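Allantoin racemase (Pseudomonas fluorescens, PDB 5LG5) catalyses the racemisation of allantoin and probably also that of 5-monosubstituted hydantoins. Local coordinates at residues A12-T15 against E16-E20; I55-M58 against D59-A63; V113-L116 against D117-P121; V206-A209 against E210-R214. All blocks are in the same frame, centred on the assembly; numbering follows the deposited sequence.

Contact 1. Residues A12-T15 against E16-E20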
loop_
_atom_site.group_PDB
_atom_site.type_symbol
_atom_site.label_atom_id
_atom_site.label_comp_id
_atom_site.label_asym_id
_atom_site.label_seq_id
_atom_site.Cartn_x
_atom_site.Cartn_y
_atom_site.Cartn_z
ATOM N N ALA E 12 34.355 5.921 20.305
ATOM C CA ALA E 12 34.501 4.739 21.160
ATOM C C ALA E 12 33.703 4.837 22.459
ATOM O O ALA E 12 33.245 3.824 22.980
ATOM C CB ALA E 12 35.973 4.465 21.458
ATOM N N SER E 13 33.505 6.053 22.967
ATOM C CA SER E 13 32.739 6.213 24.204
ATOM C C SER E 13 31.296 5.773 23.977
ATOM O O SER E 13 30.631 5.256 24.873
ATOM C CB SER E 13 32.797 7.653 24.725
ATOM O OG SER E 13 32.093 8.550 23.886
ATOM N N ILE E 14 30.799 5.986 22.768
ATOM C CA ILE E 14 29.459 5.530 22.448
ATOM C C ILE E 14 29.402 3.996 22.368
ATOM O O ILE E 14 28.446 3.375 22.842
ATOM C CB ILE E 14 28.924 6.239 21.180
ATOM C CG1 ILE E 14 28.749 7.734 21.500
ATOM C CG2 ILE E 14 27.608 5.598 20.705
ATOM C CD1 ILE E 14 28.337 8.612 20.334
ATOM N N THR E 15 30.429 3.392 21.780
ATOM C CA THR E 15 30.557 1.936 21.743
ATOM C C THR E 15 30.490 1.342 23.153
ATOM O O THR E 15 29.885 0.292 23.384
ATOM C CB THR E 15 31.892 1.503 21.095
ATOM O OG1 THR E 15 32.035 2.108 19.799
ATOM C CG2 THR E 15 31.961 -0.025 20.969
ATOM N N GLU E 16 31.171 2.003 24.082
ATOM C CA GLU E 16 31.211 1.564 25.476
ATOM C C GLU E 16 29.832 1.651 26.127
ATOM O O GLU E 16 29.393 0.728 26.811
ATOM C CB GLU E 16 32.242 2.394 26.245
ATOM C CG GLU E 16 33.680 1.970 25.978
ATOM C CD GLU E 16 34.692 2.705 26.853
ATOM O OE1 GLU E 16 34.289 3.281 27.891
ATOM O OE2 GLU E 16 35.886 2.742 26.470
ATOM N N THR E 17 29.155 2.773 25.913
ATOM C CA THR E 17 27.817 2.962 26.447
ATOM C C THR E 17 26.890 1.877 25.907
ATOM O O THR E 17 26.138 1.258 26.657
ATOM C CB THR E 17 27.254 4.330 26.066
ATOM O OG1 THR E 17 28.108 5.361 26.572
ATOM C CG2 THR E 17 25.848 4.503 26.614
ATOM N N ILE E 18 26.970 1.639 24.600
ATOM C CA ILE E 18 26.130 0.634 23.957
ATOM C C ILE E 18 26.463 -0.737 24.519
ATOM O O ILE E 18 25.568 -1.530 24.837
ATOM C CB ILE E 18 26.313 0.646 22.422
ATOM C CG1 ILE E 18 25.735 1.931 21.830
ATOM C CG2 ILE E 18 25.631 -0.547 21.789
ATOM C CD1 ILE E 18 26.109 2.149 20.348
ATOM N N ALA E 19 27.757 -1.015 24.638
ATOM C CA ALA E 19 28.210 -2.307 25.143
ATOM C C ALA E 19 27.806 -2.554 26.600
ATOM O O ALA E 19 27.459 -3.678 26.959
ATOM C CB ALA E 19 29.713 -2.445 24.973
ATOM N N GLU E 20 27.846 -1.519 27.440
ATOM C CA GLU E 20 27.420 -1.702 28.829
ATOM C C GLU E 20 25.963 -2.129 28.870
ATOM O O GLU E 20 25.586 -3.042 29.601
ATOM C CB GLU E 20 27.520 -0.416 29.647
ATOM C CG GLU E 20 28.881 0.118 29.972
ATOM C CD GLU E 20 28.765 1.432 30.748
ATOM O OE1 GLU E 20 27.617 1.839 31.065
ATOM O OE2 GLU E 20 29.813 2.053 31.034
#

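Contact 2. Residues I55-M58 against D59-A63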
loop_
_atom_site.group_PDB
_atom_site.type_symbol
_atom_site.label_atom_id
_atom_site.label_comp_id
_atom_site.label_asym_id
_atom_site.label_seq_id
_atom_site.Cartn_x
_atom_site.Cartn_y
_atom_site.Cartn_z
ATOM N N ILE E 55 29.905 0.321 5.123
ATOM C CA ILE E 55 31.153 -0.321 4.720
ATOM C C ILE E 55 32.104 -0.456 5.886
ATOM O O ILE E 55 32.784 -1.468 6.033
ATOM C CB ILE E 55 31.862 0.479 3.601
ATOM C CG1 ILE E 55 31.028 0.429 2.336
ATOM C CG2 ILE E 55 33.216 -0.132 3.283
ATOM C CD1 ILE E 55 30.658 -0.994 2.005
ATOM N N ALA E 56 32.162 0.593 6.698
ATOM C CA ALA E 56 33.012 0.598 7.883
ATOM C C ALA E 56 32.665 -0.550 8.813
ATOM O O ALA E 56 33.556 -1.242 9.303
ATOM C CB ALA E 56 32.887 1.927 8.610
ATOM N N VAL E 57 31.368 -0.746 9.054
ATOM C CA VAL E 57 30.906 -1.800 9.954
ATOM C C VAL E 57 31.241 -3.173 9.384
ATOM O O VAL E 57 31.746 -4.051 10.086
ATOM C CB VAL E 57 29.377 -1.671 10.239
ATOM C CG1 VAL E 57 28.824 -2.943 10.877
ATOM C CG2 VAL E 57 29.096 -0.448 11.129
ATOM N N MET E 58 30.955 -3.351 8.099
ATOM C CA MET E 58 31.283 -4.596 7.410
ATOM C C MET E 58 32.777 -4.896 7.500
ATOM O O MET E 58 33.192 -6.010 7.832
ATOM C CB MET E 58 30.835 -4.518 5.943
ATOM C CG MET E 58 29.341 -4.719 5.727
ATOM S SD MET E 58 28.898 -4.672 3.970
ATOM C CE MET E 58 28.098 -3.079 3.941
ATOM N N ASP E 59 33.573 -3.873 7.228
ATOM C CA ASP E 59 35.027 -3.949 7.363
ATOM C C ASP E 59 35.457 -4.391 8.774
ATOM O O ASP E 59 36.256 -5.317 8.949
ATOM C CB ASP E 59 35.624 -2.577 7.015
ATOM C CG ASP E 59 37.142 -2.535 7.167
ATOM O OD1 ASP E 59 37.660 -1.814 8.058
ATOM O OD2 ASP E 59 37.812 -3.213 6.368
ATOM N N ARG E 60 34.882 -3.745 9.782
ATOM C CA ARG E 60 35.243 -3.996 11.182
ATOM C C ARG E 60 34.921 -5.418 11.611
ATOM O O ARG E 60 35.675 -6.058 12.345
ATOM C CB ARG E 60 34.519 -3.007 12.097
ATOM C CG ARG E 60 35.030 -2.953 13.537
ATOM C CD ARG E 60 36.540 -2.749 13.611
ATOM N NE ARG E 60 37.130 -3.186 14.880
ATOM C CZ ARG E 60 37.501 -4.430 15.173
ATOM N NH1 ARG E 60 37.320 -5.418 14.306
ATOM N NH2 ARG E 60 38.042 -4.687 16.354
ATOM N N VAL E 61 33.771 -5.900 11.168
ATOM C CA VAL E 61 33.324 -7.235 11.519
ATOM C C VAL E 61 34.174 -8.301 10.823
ATOM O O VAL E 61 34.537 -9.315 11.426
ATOM C CB VAL E 61 31.817 -7.402 11.206
ATOM C CG1 VAL E 61 31.387 -8.867 11.338
ATOM C CG2 VAL E 61 30.992 -6.461 12.114
ATOM N N MET E 62 34.475 -8.066 9.554
ATOM C CA MET E 62 35.327 -8.982 8.789
ATOM C C MET E 62 36.751 -9.026 9.348
ATOM O O MET E 62 37.419 -10.054 9.289
ATOM C CB MET E 62 35.350 -8.597 7.306
ATOM C CG MET E 62 34.022 -8.831 6.568
ATOM S SD MET E 62 33.336 -10.490 6.769
ATOM C CE MET E 62 32.129 -10.164 8.005
ATOM N N ALA E 63 37.220 -7.897 9.856
ATOM C CA ALA E 63 38.527 -7.830 10.515
ATOM C C ALA E 63 38.590 -8.540 11.867
ATOM O O ALA E 63 39.678 -8.795 12.375
ATOM C CB ALA E 63 38.967 -6.380 10.667
HETATM O O HOH W 1 36.118 -0.381 9.956
#

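Contact 3. Residues V113-L116 against D117-P121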
loop_
_atom_site.group_PDB
_atom_site.type_symbol
_atom_site.label_atom_id
_atom_site.label_comp_id
_atom_site.label_asym_id
_atom_site.label_seq_id
_atom_site.Cartn_x
_atom_site.Cartn_y
_atom_site.Cartn_z
ATOM N N VAL E 113 11.697 7.970 18.350
ATOM C CA VAL E 113 12.220 9.298 18.608
ATOM C C VAL E 113 13.691 9.286 18.277
ATOM O O VAL E 113 14.458 8.541 18.881
ATOM C CB VAL E 113 12.033 9.755 20.064
ATOM C CG1 VAL E 113 12.713 11.100 20.261
ATOM C CG2 VAL E 113 10.547 9.828 20.421
ATOM N N THR E 114 14.090 10.083 17.297
ATOM C CA THR E 114 15.493 10.089 16.910
ATOM C C THR E 114 16.110 11.435 17.260
ATOM O O THR E 114 15.527 12.222 18.024
ATOM C CB THR E 114 15.694 9.725 15.396
ATOM O OG1 THR E 114 17.090 9.571 15.095
ATOM C CG2 THR E 114 15.083 10.774 14.481
ATOM N N THR E 115 17.290 11.675 16.694
ATOM C CA THR E 115 18.098 12.852 16.966
ATOM C C THR E 115 17.735 14.016 16.063
ATOM O O THR E 115 16.956 14.898 16.437
ATOM C CB THR E 115 19.570 12.514 16.737
ATOM O OG1 THR E 115 19.691 11.776 15.506
ATOM C CG2 THR E 115 20.090 11.666 17.891
ATOM N N LEU E 116 18.320 14.017 14.870
ATOM C CA LEU E 116 18.118 15.088 13.912
ATOM C C LEU E 116 16.973 14.825 12.942
ATOM O O LEU E 116 16.681 13.676 12.575
ATOM C CB LEU E 116 19.405 15.340 13.138
ATOM C CG LEU E 116 20.563 15.853 14.009
ATOM C CD1 LEU E 116 21.756 16.210 13.138
ATOM C CD2 LEU E 116 20.136 17.041 14.848
ATOM N N ASP E 117 16.327 15.903 12.530
ATOM C CA ASP E 117 15.249 15.841 11.570
ATOM C C ASP E 117 15.697 15.197 10.263
ATOM O O ASP E 117 14.956 14.454 9.630
ATOM C CB ASP E 117 14.701 17.245 11.320
ATOM C CG ASP E 117 13.703 17.280 10.192
ATOM O OD1 ASP E 117 12.597 16.709 10.355
ATOM O OD2 ASP E 117 14.050 17.846 9.123
ATOM N N ARG E 118 16.940 15.446 9.877
ATOM C CA ARG E 118 17.416 14.935 8.596
ATOM C C ARG E 118 17.611 13.429 8.585
ATOM O O ARG E 118 17.772 12.837 7.515
ATOM C CB ARG E 118 18.688 15.654 8.175
ATOM C CG ARG E 118 19.894 15.335 9.043
ATOM C CD ARG E 118 21.146 16.015 8.494
ATOM N NE ARG E 118 21.552 15.412 7.226
ATOM C CZ ARG E 118 22.398 15.956 6.357
ATOM N NH1 ARG E 118 22.929 17.148 6.591
ATOM N NH2 ARG E 118 22.695 15.305 5.239
ATOM N N THR E 119 17.607 12.819 9.772
ATOM C CA THR E 119 17.755 11.377 9.875
ATOM C C THR E 119 16.407 10.672 9.822
ATOM O O THR E 119 16.357 9.472 9.580
ATOM C CB THR E 119 18.476 10.942 11.177
ATOM O OG1 THR E 119 17.600 11.125 12.298
ATOM C CG2 THR E 119 19.738 11.756 11.380
ATOM N N VAL E 120 15.328 11.435 10.014
ATOM C CA VAL E 120 13.969 10.881 10.045
ATOM C C VAL E 120 13.589 10.118 8.764
ATOM O O VAL E 120 13.110 8.977 8.839
ATOM C CB VAL E 120 12.920 11.977 10.371
ATOM C CG1 VAL E 120 11.503 11.527 9.972
ATOM C CG2 VAL E 120 12.984 12.333 11.845
ATOM N N PRO E 121 13.803 10.734 7.582
ATOM C CA PRO E 121 13.442 9.965 6.383
ATOM C C PRO E 121 14.304 8.712 6.187
ATOM O O PRO E 121 13.826 7.734 5.610
ATOM C CB PRO E 121 13.622 10.976 5.234
ATOM C CG PRO E 121 14.487 12.062 5.788
ATOM C CD PRO E 121 14.150 12.132 7.255
#

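Contact 4. Residues V206-A209 against E210-R214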
loop_
_atom_site.group_PDB
_atom_site.type_symbol
_atom_site.label_atom_id
_atom_site.label_comp_id
_atom_site.label_asym_id
_atom_site.label_seq_id
_atom_site.Cartn_x
_atom_site.Cartn_y
_atom_site.Cartn_z
ATOM N N VAL E 206 19.953 -7.505 21.650
ATOM C CA VAL E 206 20.689 -8.545 22.368
ATOM C C VAL E 206 19.828 -9.768 22.569
ATOM O O VAL E 206 20.258 -10.888 22.294
ATOM C CB VAL E 206 21.199 -8.062 23.740
ATOM C CG1 VAL E 206 21.759 -9.234 24.552
ATOM C CG2 VAL E 206 22.247 -6.987 23.546
ATOM N N THR E 207 18.613 -9.554 23.062
ATOM C CA THR E 207 17.719 -10.678 23.335
ATOM C C THR E 207 17.350 -11.385 22.039
ATOM O O THR E 207 17.236 -12.610 21.997
ATOM C CB THR E 207 16.435 -10.262 24.082
ATOM O OG1 THR E 207 15.598 -9.493 23.209
ATOM C CG2 THR E 207 16.771 -9.457 25.347
ATOM N N ILE E 208 17.171 -10.611 20.977
ATOM C CA ILE E 208 16.813 -11.213 19.703
ATOM C C ILE E 208 17.972 -12.068 19.178
ATOM O O ILE E 208 17.776 -13.233 18.818
ATOM C CB ILE E 208 16.371 -10.148 18.678
ATOM C CG1 ILE E 208 15.041 -9.527 19.120
ATOM C CG2 ILE E 208 16.220 -10.762 17.287
ATOM C CD1 ILE E 208 14.613 -8.312 18.302
ATOM N N ALA E 209 19.184 -11.521 19.188
ATOM C CA ALA E 209 20.355 -12.282 18.742
ATOM C C ALA E 209 20.549 -13.565 19.549
ATOM O O ALA E 209 20.802 -14.638 18.977
ATOM C CB ALA E 209 21.627 -11.405 18.794
ATOM N N GLU E 210 20.442 -13.458 20.876
ATOM C CA GLU E 210 20.553 -14.638 21.746
ATOM C C GLU E 210 19.499 -15.649 21.370
ATOM O O GLU E 210 19.763 -16.861 21.320
ATOM C CB GLU E 210 20.359 -14.257 23.215
ATOM C CG GLU E 210 21.559 -13.622 23.886
ATOM C CD GLU E 210 21.269 -13.302 25.335
ATOM O OE1 GLU E 210 20.071 -13.259 25.680
ATOM O OE2 GLU E 210 22.218 -13.084 26.119
ATOM N N SER E 211 18.289 -15.144 21.132
ATOM C CA SER E 211 17.173 -16.004 20.793
ATOM C C SER E 211 17.440 -16.793 19.513
ATOM O O SER E 211 17.227 -18.008 19.460
ATOM C CB SER E 211 15.910 -15.167 20.650
ATOM O OG SER E 211 15.613 -14.546 21.886
ATOM N N LEU E 212 17.923 -16.092 18.491
ATOM C CA LEU E 212 18.206 -16.705 17.197
ATOM C C LEU E 212 19.267 -17.795 17.348
ATOM O O LEU E 212 19.136 -18.884 16.780
ATOM C CB LEU E 212 18.634 -15.638 16.172
ATOM C CG LEU E 212 17.548 -14.624 15.772
ATOM C CD1 LEU E 212 18.133 -13.550 14.828
ATOM C CD2 LEU E 212 16.349 -15.345 15.110
ATOM N N VAL E 213 20.321 -17.497 18.107
ATOM C CA VAL E 213 21.346 -18.495 18.376
ATOM C C VAL E 213 20.740 -19.687 19.124
ATOM O O VAL E 213 20.948 -20.846 18.735
ATOM C CB VAL E 213 22.524 -17.900 19.176
ATOM C CG1 VAL E 213 23.529 -19.003 19.549
ATOM C CG2 VAL E 213 23.215 -16.795 18.375
ATOM N N ARG E 214 19.956 -19.398 20.171
ATOM C CA ARG E 214 19.334 -20.469 20.963
ATOM C C ARG E 214 18.417 -21.367 20.161
ATOM O O ARG E 214 18.300 -22.554 20.458
ATOM C CB ARG E 214 18.538 -19.919 22.144
ATOM C CG ARG E 214 19.374 -19.511 23.339
ATOM C CD ARG E 214 18.502 -19.477 24.591
ATOM N NE ARG E 214 17.657 -18.296 24.656
ATOM C CZ ARG E 214 16.364 -18.288 24.975
ATOM N NH1 ARG E 214 15.714 -19.408 25.260
ATOM N NH2 ARG E 214 15.716 -17.134 24.998
#

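Contact 1. Residues A12-T15 against E16-E20
From Ala12 O to Glu16 N through Thr15 O to Ala19 N run four successive i to i+4 hydrogen bonds of a regular alpha helix, the straightest being Ile18 N to Ile14 O (2.9 Å, 165° at the hydrogen). On the buried face, Ile14 and Ile18 sit one turn apart with their side chains at a slant to each other. The methyl CG2 of Ile14 meets CD1 of Ile18 at 3.8 Å, and CG1 of Ile18, beside its backbone N (chi1 -69°), lies off the oxygen end of the Ile14 carbonyl, 3.2 Å from Ile14 O. Both isoleucines press against strand 2-7. Thr17 directs its hydroxyl back along the helix by the same kind of rotation (chi1 -59°), and OG1 comes within 3.0 Å of Ser13 O, which already takes the backbone N-H of Thr17. On the exposed side Glu16 leans its extended chain back toward the start of the helix, CG 3.6 Å from Ala12 O. The buried hydroxyl of Thr15 is hydrogen-bonded to Asn7 and Thr36, fastening this first turn to strand end and loop. This is the opening of the crossover helix in a right-handed beta-alpha-beta unit, strand 2-7, helix 12-25, strand 31-35.

Contact 2. Residues I55-M58 against D59-A63
Val57 and Val61 pack one turn apart on the inner face of helix 47-63, an alpha helix packed on the parallel sheet that holds strand 2-7 in this alpha/beta racemase fold. This is the tight part. CG2 of Val61 comes up to the oxygen end of the Val57 carbonyl, 3.2 Å from Val57 O, while the methyls Val57 CG1 and Val61 CG2 are 4.3 Å apart; both valines also touch Val6 of the strand. Next to them, Met58 and Met62 lie against helix 81-87, and CG of Met62 rests 3.2 Å from Met58 O. Ile55 and Met58 face a second subunit, where they meet its Ile55 and Tyr51. The other flank is looser at Arg60, which is partly exposed and, after a bend at chi2, carries its guanidinium away from the preceding turn, its chain touching Tyr38. Asp59, though buried beside Tyr38 and Phe39, has CG anti to its backbone N (chi1 178°), which sets the carboxylate beside the helix, where a water fills the step to Ala56. Ala56 O is thereby gripped twice, by Arg60 N at 2.9 Å and by this water at 2.8 Å; the water's second hydrogen goes to Asp59 OD1, also at 2.8 Å.

Contact 3. Residues V113-L116 against D117-P121
Leu116 O is gripped by two donors of one residue, the hydroxyl of Thr119 at 2.7 Å from OG1 and its backbone N at 3.1 Å. The N-H bond closes a type I beta turn over Leu116-Thr119, which carries the chain from strand 110-114 into helix 120-129 of a beta-alpha-beta unit. The two bonds use different parts of the oxygen: Thr119 OG1 lies in the carbonyl plane, on a lone pair, whereas Thr119 N stands above the plane, 60° out of it. The side-chain rotation helps this double grip: OG1 sits between the backbone N and the carbonyl carbon of its own residue (chi1 72°), close to its N-H. With the hydroxyl so placed, CG2 of Thr119 is left to pack on CB of Leu116 at 4.0 Å.

Most of the turn is buried, and its charged side chains reach other chains. Asp117 forms salt bridges with Arg223 of a second subunit and Lys172 of a third; Arg118 pairs with Glu86 of the second subunit, so the bend is also a junction of the assembly. Inward, the hydroxyl of Thr114 is hydrogen-bonded to Gly179 O at the end of the adjacent strand. Its methyl joins strand to helix, Thr114 CG2 lying 3.7 Å from Val120 CG2.

Contact 4. Residues V206-A209 against E210-R214
Val206 lies on one face of the Glu210 carboxylate, its methyl CG1 standing almost straight above CD at 4.2 Å, with the two side chains running alongside each other. The carbonyl of Val206 adjoins that face from a more oblique position, its O 3.4 Å from Glu210 CG. The two carboxylate oxygens have separate duties. OE2 is hydrogen-bonded to Ser27 N and Thr30 OG1 within the chain, while OE1 forms a salt bridge with Arg214 of a fourth subunit, and Arg214 forms the reciprocal salt bridge with Glu210 of that subunit.

A second flat group, the carbonyl of Thr207, is held from both faces of its plane, by the backbone N of Ser211 at 2.9 Å on one and by Ser211 OG on the other. The hydroxyl bond, 2.5 Å from Ser211 OG to Thr207 O, is so short that its exact length is doubtful. Ser211 reaches this oxygen with OG beside its own backbone N (chi1 -62°), doubling the ordinary helical bond. The neighbouring side of the same turn is apolar: CG2 of Ile208 meets CD1 of Leu212 at 4.2 Å, and Ile208 also packs on helix 95-103 and on Phe105 of the fourth subunit.

Helix 201-214 thus buries a carboxylate against an aliphatic face and compensates it at its oxygens. The hydrogen bonds and the reciprocal Glu210-Arg214 pairs would be expected to favour the charged form and tie this helix to its counterpart in the fourth subunit.

From the N terminus the four contacts follow one another in series, and none encloses or crosses another. Contacts 1, 2 and 4 span single turns of one helix each and close no longer loop. Contact 1 opens helix 12-25, after strand 2-7; contact 2 lies on helix 47-63, which also packs on strand 2-7. Contact 3 closes the short turn from strand 110-114 to helix 120-129, in the unit of the second parallel sheet. Contact 4, at the end of helix 201-214, returns to the first sheet through strand 70-74 and to helix 12-25, on the far side of the chain's centre from contact 3, about 28 Å centre to centre. Contacts 2, 3 and 4 meet other subunits.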